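Local coordinates for maleylacetate reductase (Agrobacterium tumefaciens, PDB 3HL0), which probably reduces maleylacetate to 3-oxoadipate with NADH in gamma-resorcylate catabolism, and belongs to the iron-containing alcohol dehydrogenase family, at residues H259-P264 / G301-L306. Residues are numbered along the deposited sequence; the frame is centred on the assembly and turned at random.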
loop_
_atom_site.group_PDB
_atom_site.type_symbol
_atom_site.label_atom_id
_atom_site.label_comp_id
_atom_site.label_asym_id
_atom_site.label_seq_id
_atom_site.Cartn_x
_atom_site.Cartn_y
_atom_site.Cartn_z
ATOM N N HIS A 259 4.527 7.381 10.949
ATOM C CA HIS A 259 4.116 7.657 12.349
ATOM C C HIS A 259 4.725 6.682 13.325
ATOM O O HIS A 259 5.239 7.072 14.337
ATOM C CB HIS A 259 2.612 7.585 12.483
ATOM C CG HIS A 259 1.939 8.810 12.021
ATOM N ND1 HIS A 259 1.591 9.834 12.871
ATOM C CD2 HIS A 259 1.577 9.205 10.772
ATOM C CE1 HIS A 259 1.060 10.819 12.163
ATOM N NE2 HIS A 259 1.038 10.460 10.887
ATOM N N ALA A 260 4.736 5.395 12.978
ATOM C CA ALA A 260 5.281 4.416 13.889
ATOM C C ALA A 260 6.767 4.607 14.128
ATOM O O ALA A 260 7.240 4.517 15.249
ATOM C CB ALA A 260 5.037 2.977 13.325
ATOM N N VAL A 261 7.493 4.886 13.046
ATOM C CA VAL A 261 8.936 5.099 13.181
ATOM C C VAL A 261 9.305 6.352 13.988
ATOM O O VAL A 261 10.206 6.309 14.851
ATOM C CB VAL A 261 9.608 5.121 11.807
ATOM C CG1 VAL A 261 11.104 5.498 11.947
ATOM C CG2 VAL A 261 9.514 3.734 11.190
ATOM N N LEU A 262 8.608 7.448 13.688
ATOM C CA LEU A 262 8.984 8.748 14.290
ATOM C C LEU A 262 8.505 8.879 15.733
ATOM O O LEU A 262 9.145 9.605 16.486
ATOM C CB LEU A 262 8.447 9.924 13.450
ATOM C CG LEU A 262 9.247 10.153 12.141
ATOM C CD1 LEU A 262 8.550 11.259 11.358
ATOM C CD2 LEU A 262 10.656 10.514 12.434
ATOM N N LEU A 263 7.365 8.263 16.067
ATOM C CA LEU A 263 6.670 8.607 17.355
ATOM C C LEU A 263 7.595 8.551 18.609
ATOM O O LEU A 263 7.577 9.477 19.422
ATOM C CB LEU A 263 5.397 7.782 17.542
ATOM C CG LEU A 263 4.562 8.263 18.748
ATOM C CD1 LEU A 263 4.079 9.710 18.642
ATOM C CD2 LEU A 263 3.437 7.255 18.911
ATOM N N PRO A 264 8.455 7.530 18.751
ATOM C CA PRO A 264 9.281 7.517 19.983
ATOM C C PRO A 264 10.244 8.723 20.050
ATOM O O PRO A 264 10.537 9.192 21.134
ATOM C CB PRO A 264 10.078 6.211 19.867
ATOM C CG PRO A 264 9.186 5.311 19.009
ATOM C CD PRO A 264 8.570 6.266 17.986
ATOM N N GLY A 301 6.393 -5.495 16.776
ATOM C CA GLY A 301 7.118 -5.745 15.530
ATOM C C GLY A 301 6.982 -4.666 14.458
ATOM O O GLY A 301 7.110 -4.933 13.267
ATOM N N ALA A 302 6.694 -3.433 14.876
ATOM C CA ALA A 302 6.549 -2.352 13.922
ATOM C C ALA A 302 7.925 -1.912 13.391
ATOM O O ALA A 302 8.963 -2.108 14.061
ATOM C CB ALA A 302 5.870 -1.141 14.624
ATOM N N PRO A 303 7.954 -1.330 12.200
ATOM C CA PRO A 303 9.224 -0.786 11.721
ATOM C C PRO A 303 9.766 0.284 12.660
ATOM O O PRO A 303 8.998 1.003 13.293
ATOM C CB PRO A 303 8.868 -0.165 10.370
ATOM C CG PRO A 303 7.378 0.128 10.444
ATOM C CD PRO A 303 6.828 -1.007 11.311
ATOM N N SER A 304 11.089 0.376 12.755
ATOM C CA SER A 304 11.701 1.261 13.731
ATOM C C SER A 304 12.707 2.211 13.123
ATOM O O SER A 304 13.213 3.058 13.825
ATOM C CB SER A 304 12.368 0.431 14.820
ATOM O OG SER A 304 13.362 -0.405 14.206
ATOM N N SER A 305 12.996 2.106 11.830
ATOM C CA SER A 305 13.965 3.065 11.245
ATOM C C SER A 305 13.458 3.704 9.975
ATOM O O SER A 305 12.689 3.115 9.191
ATOM C CB SER A 305 15.327 2.390 10.964
ATOM O OG SER A 305 15.267 1.706 9.731
ATOM N N LEU A 306 13.877 4.947 9.757
ATOM C CA LEU A 306 13.504 5.624 8.532
ATOM C C LEU A 306 14.209 4.958 7.341
ATOM O O LEU A 306 13.671 5.007 6.221
ATOM C CB LEU A 306 13.850 7.133 8.526
ATOM C CG LEU A 306 13.031 7.952 9.541
ATOM C CD1 LEU A 306 13.579 9.422 9.499
ATOM C CD2 LEU A 306 11.529 7.912 9.118
HETATM O O HOH W 1 8.289 2.029 15.724
HETATM O O HOH W 2 11.897 4.429 15.903
#
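Val261 and Ser304 bring the two backbones closest, with 4.8 Å between Val261 CA and Ser304 CA. Residues 259-264 belong to helix 255-271, which is kinked at Pro264, where the proline nitrogen makes no bond to the preceding turn. Residues 301-306 open the irregular loop that leads from helix 289-300 to helix 316-323. It starts at Gly301, whose positive phi (71°) ends helix 289-300 in a Schellman motif.

Val261 carries the contact by spreading its two methyls along the loop. Its CG1 lies anti to the backbone N (chi1 174°), and this sends CG1 to the peptide link between Ser305 and Leu306, 3.6 Å from Leu306 N. CG1 also meets the branched end of Leu306, at 3.7 Å from CD2. The other methyl, CG2, rests against Pro303, 3.5 Å from Pro303 O and 4.0 Å from Pro303 CB. Ala260 CB faces Ala302 CB more loosely at 4.4 Å. Leu262 CD2 adds a similarly loose contact with Leu306 CD1. Ser304 and Ser305 start their side chains away from the helix, and Ser305 OG bonds to Ala308 N within the loop.

No direct hydrogen bond joins the segments. Two waters bridge them instead. One donates to Ala260 O and Pro303 O, at 2.7 Å from each. The second donates to Val261 O and Ser304 O, so successive carbonyls of the helix are paired with successive carbonyls of the loop.

Helices 163-180 and 336-348 flank the contact, through Thr168 against Pro303 and Leu343 against Leu306. This is packing within the helical C-terminal domain; the side chain of Ala260 lies about 11 Å from the bound NAD. Carbonyls on both sides offer acceptors but no donors to each other; the waters act as hydrogen-bond donors to both, while the valine methyls fit directly against the loop backbone.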